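Long-range contact in assembly chaperone of ribosomal protein L4 (Acl4) (PDB 5TQB), which probably binds newly made ribosomal protein L4 as a dedicated chaperone and protects it on its way to ribosome assembly: residues B[239-252]-B[264-278]. Residues are numbered along the deposited sequence; the frame is centred on the assembly and turned at random.
Sequences IEVDMEEEALEVTE and VWYLGGYARYRLGEK. With EDO (1,2-ethanediol), chain F.
The guanidinium of R272 lies flat beneath L248, whose CG sits over the centre of one face, 3.7 Å from CZ; at its edge, in plane, are T251 OG1, E252 OE1 and G268 O. Here helix segments 244-252 and 264-278 run antiparallel, their axes 9.2 Å apart at closest and 153° between directions, as neighbouring helices do in a superhelix of TPR type. Two in-plane bonds fix the rotation of the guanidinium: NH2 gives a nearly straight bond to T251 OG1 (3.2 Å, 169°) and another back to G268 O of its own helix; NH2 and the backbone N of R272 reach that oxygen from opposite faces of its carbonyl plane. NH1 adds a weak bond to L248 O, and W302 of helix 291-313 makes a cation-pi contact with the arginine. With an alanine at R272, T251 OG1 would probably lose its donor from the other helix, and the space under L248 CG would be left unfilled.

The Y270 ring has R274 CG over one face and Y266 OH over the other, both offset toward the rim, while I239 CG2 approaches it obliquely. I239 is a knob among L267, Y270, A271 and R274; its CD1 reaches A271 CB at 3.8 Å. Past A271, L248 CD2 meets L275 CD2 at 3.9 Å.

The far end is polar. D242, the C-prime residue of the Schellman motif closing helix 228-240, also forms a salt bridge through OD2 with a basic side chain of another protein's chain. Water 1 lies in the R274 guanidinium plane, accepts from NH1 and sits within hydrogen-bonding reach of D242 OD1. E244 is bent at chi2 (90°), turning its carboxylate toward K278. NZ of K278 forms a salt bridge with E244 OE2, though the modelled 2.4 Å is implausibly short and the exact distance doubtful; the same NZ reaches D242 OD1 more weakly, at 3.3 Å.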
loop_
_atom_site.group_PDB
_atom_site.type_symbol
_atom_site.label_atom_id
_atom_site.label_comp_id
_atom_site.label_asym_id
_atom_site.label_seq_id
_atom_site.Cartn_x
_atom_site.Cartn_y
_atom_site.Cartn_z
ATOM N N ILE B 239 -6.750 12.353 -12.099
ATOM C CA ILE B 239 -6.195 13.179 -13.163
ATOM C C ILE B 239 -7.208 13.274 -14.304
ATOM O O ILE B 239 -7.334 14.311 -14.951
ATOM C CB ILE B 239 -4.862 12.609 -13.680
ATOM C CG1 ILE B 239 -3.836 12.568 -12.552
ATOM C CG2 ILE B 239 -4.306 13.463 -14.810
ATOM C CD1 ILE B 239 -2.635 11.699 -12.854
ATOM N N GLU B 240 -7.935 12.184 -14.526
ATOM C CA GLU B 240 -8.949 12.117 -15.565
ATOM C C GLU B 240 -9.993 13.218 -15.400
ATOM O O GLU B 240 -10.315 13.919 -16.362
ATOM C CB GLU B 240 -9.631 10.746 -15.541
ATOM C CG GLU B 240 -10.643 10.519 -16.663
ATOM C CD GLU B 240 -9.992 10.275 -18.014
ATOM O OE1 GLU B 240 -9.054 9.451 -18.080
ATOM O OE2 GLU B 240 -10.418 10.904 -19.009
ATOM N N VAL B 241 -10.511 13.374 -14.182
ATOM C CA VAL B 241 -11.589 14.331 -13.921
ATOM C C VAL B 241 -11.100 15.614 -13.240
ATOM O O VAL B 241 -11.851 16.262 -12.507
ATOM C CB VAL B 241 -12.712 13.691 -13.078
ATOM C CG1 VAL B 241 -13.297 12.483 -13.803
ATOM C CG2 VAL B 241 -12.192 13.289 -11.720
ATOM N N ASP B 242 -9.838 15.963 -13.481
ATOM C CA ASP B 242 -9.294 17.282 -13.137
ATOM C C ASP B 242 -9.219 17.576 -11.639
ATOM O O ASP B 242 -9.474 18.704 -11.213
ATOM C CB ASP B 242 -10.098 18.388 -13.829
ATOM C CG ASP B 242 -10.163 18.207 -15.334
ATOM O OD1 ASP B 242 -9.192 18.597 -16.019
ATOM O OD2 ASP B 242 -11.183 17.675 -15.829
HETATM N N MSE B 243 -8.871 16.562 -10.849
HETATM C CA MSE B 243 -8.608 16.747 -9.426
HETATM C C MSE B 243 -7.133 16.458 -9.148
HETATM O O MSE B 243 -6.784 15.586 -8.346
HETATM C CB MSE B 243 -9.517 15.847 -8.587
HETATM C CG MSE B 243 -10.918 16.410 -8.379
HETATM SE SE MSE B 243 -12.043 15.229 -7.302
HETATM C CE MSE B 243 -12.288 13.866 -8.625
ATOM N N GLU B 244 -6.271 17.202 -9.834
ATOM C CA GLU B 244 -4.833 16.998 -9.739
ATOM C C GLU B 244 -4.320 17.327 -8.340
ATOM O O GLU B 244 -3.398 16.680 -7.843
ATOM C CB GLU B 244 -4.097 17.849 -10.778
ATOM C CG GLU B 244 -4.438 17.502 -12.223
ATOM C CD GLU B 244 -5.623 18.294 -12.783
ATOM O OE1 GLU B 244 -6.346 18.959 -12.006
ATOM O OE2 GLU B 244 -5.825 18.249 -14.016
ATOM N N GLU B 245 -4.925 18.329 -7.709
ATOM C CA GLU B 245 -4.540 18.734 -6.364
ATOM C C GLU B 245 -4.659 17.553 -5.404
ATOM O O GLU B 245 -3.776 17.321 -4.581
ATOM C CB GLU B 245 -5.407 19.898 -5.880
ATOM C CG GLU B 245 -5.360 21.136 -6.777
ATOM C CD GLU B 245 -6.430 21.137 -7.864
ATOM O OE1 GLU B 245 -6.643 22.203 -8.484
ATOM O OE2 GLU B 245 -7.057 20.079 -8.099
ATOM N N GLU B 246 -5.746 16.800 -5.523
ATOM C CA GLU B 246 -5.934 15.609 -4.708
ATOM C C GLU B 246 -4.962 14.514 -5.135
ATOM O O GLU B 246 -4.442 13.778 -4.297
ATOM C CB GLU B 246 -7.373 15.096 -4.806
ATOM C CG GLU B 246 -8.413 15.982 -4.123
ATOM C CD GLU B 246 -8.830 17.179 -4.967
ATOM O OE1 GLU B 246 -8.165 17.454 -5.988
ATOM O OE2 GLU B 246 -9.828 17.843 -4.608
ATOM N N ALA B 247 -4.713 14.408 -6.436
ATOM C CA ALA B 247 -3.799 13.390 -6.948
ATOM C C ALA B 247 -2.384 13.614 -6.429
ATOM O O ALA B 247 -1.648 12.658 -6.202
ATOM C CB ALA B 247 -3.801 13.380 -8.457
ATOM N N LEU B 248 -2.010 14.878 -6.248
ATOM C CA LEU B 248 -0.682 15.230 -5.748
ATOM C C LEU B 248 -0.438 14.664 -4.347
ATOM O O LEU B 248 0.633 14.121 -4.063
ATOM C CB LEU B 248 -0.507 16.750 -5.719
ATOM C CG LEU B 248 0.344 17.370 -6.831
ATOM C CD1 LEU B 248 -0.327 17.228 -8.186
ATOM C CD2 LEU B 248 0.627 18.833 -6.526
ATOM N N GLU B 249 -1.435 14.802 -3.477
ATOM C CA GLU B 249 -1.350 14.290 -2.114
ATOM C C GLU B 249 -1.290 12.765 -2.104
ATOM O O GLU B 249 -0.471 12.174 -1.394
ATOM C CB GLU B 249 -2.541 14.783 -1.291
ATOM C CG GLU B 249 -2.562 16.296 -1.110
ATOM C CD GLU B 249 -3.820 16.800 -0.422
ATOM O OE1 GLU B 249 -4.860 16.106 -0.483
ATOM O OE2 GLU B 249 -3.770 17.895 0.181
ATOM N N VAL B 250 -2.140 12.131 -2.905
ATOM C CA VAL B 250 -2.161 10.674 -2.990
ATOM C C VAL B 250 -0.838 10.125 -3.538
ATOM O O VAL B 250 -0.326 9.129 -3.022
ATOM C CB VAL B 250 -3.345 10.165 -3.843
ATOM C CG1 VAL B 250 -3.321 8.641 -3.967
ATOM C CG2 VAL B 250 -4.664 10.613 -3.235
ATOM N N THR B 251 -0.279 10.768 -4.563
ATOM C CA THR B 251 0.979 10.294 -5.148
ATOM C C THR B 251 2.169 10.490 -4.206
ATOM O O THR B 251 3.139 9.732 -4.263
ATOM C CB THR B 251 1.309 10.969 -6.514
ATOM O OG1 THR B 251 1.286 12.396 -6.383
ATOM C CG2 THR B 251 0.325 10.535 -7.584
ATOM N N GLU B 252 2.100 11.499 -3.344
ATOM C CA GLU B 252 3.186 11.750 -2.409
ATOM C C GLU B 252 3.206 10.694 -1.298
ATOM O O GLU B 252 4.275 10.220 -0.913
ATOM C CB GLU B 252 3.093 13.159 -1.823
ATOM C CG GLU B 252 4.360 13.570 -1.086
ATOM C CD GLU B 252 4.498 15.070 -0.905
ATOM O OE1 GLU B 252 4.093 15.829 -1.815
ATOM O OE2 GLU B 252 5.025 15.492 0.149
ATOM N N VAL B 264 4.241 5.243 -10.401
ATOM C CA VAL B 264 3.802 6.301 -9.497
ATOM C C VAL B 264 4.618 7.580 -9.687
ATOM O O VAL B 264 4.079 8.679 -9.557
ATOM C CB VAL B 264 3.820 5.842 -8.034
ATOM C CG1 VAL B 264 3.524 7.005 -7.085
ATOM C CG2 VAL B 264 2.789 4.743 -7.838
ATOM N N TRP B 265 5.908 7.450 -9.992
ATOM C CA TRP B 265 6.714 8.628 -10.291
ATOM C C TRP B 265 6.152 9.302 -11.541
ATOM O O TRP B 265 6.049 10.523 -11.611
ATOM C CB TRP B 265 8.188 8.270 -10.494
ATOM C CG TRP B 265 8.961 8.082 -9.216
ATOM C CD1 TRP B 265 9.491 6.918 -8.740
ATOM C CD2 TRP B 265 9.294 9.095 -8.258
ATOM N NE1 TRP B 265 10.132 7.142 -7.546
ATOM C CE2 TRP B 265 10.025 8.469 -7.226
ATOM C CE3 TRP B 265 9.045 10.467 -8.171
ATOM C CZ2 TRP B 265 10.507 9.170 -6.118
ATOM C CZ3 TRP B 265 9.524 11.162 -7.072
ATOM C CH2 TRP B 265 10.250 10.513 -6.062
ATOM N N TYR B 266 5.763 8.489 -12.515
ATOM C CA TYR B 266 5.172 9.000 -13.741
ATOM C C TYR B 266 3.850 9.715 -13.477
ATOM O O TYR B 266 3.650 10.845 -13.912
ATOM C CB TYR B 266 4.947 7.865 -14.735
ATOM C CG TYR B 266 4.165 8.302 -15.940
ATOM C CD1 TYR B 266 4.776 9.012 -16.964
ATOM C CD2 TYR B 266 2.812 8.023 -16.051
ATOM C CE1 TYR B 266 4.068 9.420 -18.065
ATOM C CE2 TYR B 266 2.093 8.433 -17.143
ATOM C CZ TYR B 266 2.725 9.131 -18.151
ATOM O OH TYR B 266 2.002 9.536 -19.250
ATOM N N LEU B 267 2.950 9.057 -12.760
ATOM C CA LEU B 267 1.639 9.633 -12.498
ATOM C C LEU B 267 1.749 10.944 -11.726
ATOM O O LEU B 267 1.024 11.896 -12.009
ATOM C CB LEU B 267 0.751 8.633 -11.755
ATOM C CG LEU B 267 0.228 7.481 -12.621
ATOM C CD1 LEU B 267 -0.434 6.409 -11.750
ATOM C CD2 LEU B 267 -0.745 7.980 -13.701
ATOM N N GLY B 268 2.669 10.997 -10.767
ATOM C CA GLY B 268 2.879 12.200 -9.980
ATOM C C GLY B 268 3.462 13.309 -10.833
ATOM O O GLY B 268 3.087 14.476 -10.705
ATOM N N GLY B 269 4.386 12.942 -11.712
ATOM C CA GLY B 269 4.969 13.891 -12.638
ATOM C C GLY B 269 3.943 14.420 -13.623
ATOM O O GLY B 269 3.918 15.614 -13.929
ATOM N N TYR B 270 3.094 13.526 -14.119
ATOM C CA TYR B 270 2.081 13.910 -15.091
ATOM C C TYR B 270 1.007 14.761 -14.431
ATOM O O TYR B 270 0.547 15.750 -15.008
ATOM C CB TYR B 270 1.449 12.679 -15.740
ATOM C CG TYR B 270 0.574 13.024 -16.924
ATOM C CD1 TYR B 270 -0.795 12.791 -16.896
ATOM C CD2 TYR B 270 1.118 13.601 -18.069
ATOM C CE1 TYR B 270 -1.595 13.113 -17.976
ATOM C CE2 TYR B 270 0.330 13.922 -19.153
ATOM C CZ TYR B 270 -1.028 13.676 -19.103
ATOM O OH TYR B 270 -1.822 13.996 -20.179
ATOM N N ALA B 271 0.612 14.376 -13.220
ATOM C CA ALA B 271 -0.391 15.133 -12.480
ATOM C C ALA B 271 0.094 16.560 -12.247
ATOM O O ALA B 271 -0.691 17.508 -12.269
ATOM C CB ALA B 271 -0.702 14.458 -11.157
ATOM N N ARG B 272 1.396 16.706 -12.033
ATOM C CA ARG B 272 1.977 18.005 -11.745
ATOM C C ARG B 272 2.157 18.798 -13.037
ATOM O O ARG B 272 2.061 20.028 -13.041
ATOM C CB ARG B 272 3.304 17.824 -10.993
ATOM C CG ARG B 272 3.105 17.404 -9.536
ATOM C CD ARG B 272 4.387 16.915 -8.877
ATOM N NE ARG B 272 4.178 16.634 -7.457
ATOM C CZ ARG B 272 3.527 15.572 -6.985
ATOM N NH1 ARG B 272 3.384 15.413 -5.677
ATOM N NH2 ARG B 272 3.013 14.668 -7.809
ATOM N N TYR B 273 2.386 18.086 -14.137
ATOM C CA TYR B 273 2.480 18.712 -15.455
ATOM C C TYR B 273 1.127 19.281 -15.868
ATOM O O TYR B 273 1.042 20.411 -16.362
ATOM C CB TYR B 273 2.956 17.692 -16.494
ATOM C CG TYR B 273 3.019 18.230 -17.902
ATOM C CD1 TYR B 273 1.909 18.179 -18.731
ATOM C CD2 TYR B 273 4.187 18.783 -18.406
ATOM C CE1 TYR B 273 1.954 18.668 -20.019
ATOM C CE2 TYR B 273 4.244 19.276 -19.698
ATOM C CZ TYR B 273 3.123 19.216 -20.500
ATOM O OH TYR B 273 3.169 19.702 -21.791
ATOM N N ARG B 274 0.076 18.490 -15.667
ATOM C CA ARG B 274 -1.289 18.899 -15.994
ATOM C C ARG B 274 -1.691 20.092 -15.145
ATOM O O ARG B 274 -2.287 21.052 -15.637
ATOM C CB ARG B 274 -2.269 17.746 -15.745
ATOM C CG ARG B 274 -2.044 16.536 -16.634
ATOM C CD ARG B 274 -2.602 16.767 -18.012
ATOM N NE ARG B 274 -4.057 16.794 -17.993
ATOM C CZ ARG B 274 -4.812 17.350 -18.934
ATOM N NH1 ARG B 274 -6.131 17.319 -18.813
ATOM N NH2 ARG B 274 -4.252 17.943 -19.986
ATOM N N LEU B 275 -1.358 20.021 -13.861
ATOM C CA LEU B 275 -1.666 21.099 -12.936
ATOM C C LEU B 275 -0.954 22.385 -13.361
ATOM O O LEU B 275 -1.505 23.480 -13.244
ATOM C CB LEU B 275 -1.257 20.700 -11.516
ATOM C CG LEU B 275 -1.595 21.695 -10.406
ATOM C CD1 LEU B 275 -3.093 21.985 -10.364
ATOM C CD2 LEU B 275 -1.118 21.166 -9.066
ATOM N N GLY B 276 0.266 22.243 -13.865
ATOM C CA GLY B 276 1.037 23.386 -14.309
ATOM C C GLY B 276 0.439 24.036 -15.540
ATOM O O GLY B 276 0.477 25.257 -15.682
ATOM N N GLU B 277 -0.112 23.217 -16.434
ATOM C CA GLU B 277 -0.768 23.734 -17.632
ATOM C C GLU B 277 -1.935 24.629 -17.235
ATOM O O GLU B 277 -2.092 25.729 -17.769
ATOM C CB GLU B 277 -1.274 22.595 -18.524
ATOM C CG GLU B 277 -0.187 21.848 -19.286
ATOM C CD GLU B 277 -0.754 20.922 -20.357
ATOM O OE1 GLU B 277 -0.283 20.996 -21.513
ATOM O OE2 GLU B 277 -1.663 20.119 -20.043
ATOM N N LYS B 278 -2.745 24.155 -16.292
ATOM C CA LYS B 278 -3.916 24.899 -15.838
ATOM C C LYS B 278 -3.515 26.228 -15.203
ATOM O O LYS B 278 -3.994 27.290 -15.612
ATOM C CB LYS B 278 -4.733 24.068 -14.850
ATOM C CG LYS B 278 -5.416 22.862 -15.469
ATOM C CD LYS B 278 -6.145 22.039 -14.412
ATOM C CE LYS B 278 -7.003 20.935 -15.028
ATOM N NZ LYS B 278 -6.211 19.902 -15.752
HETATM C C1 EDO F . 7.910 10.709 -0.494
HETATM O O1 EDO F . 7.090 11.750 -0.007
HETATM C C2 EDO F . 8.983 10.383 0.523
HETATM O O2 EDO F . 9.818 9.358 0.025
HETATM O O HOH W 1 -8.776 16.259 -17.302
#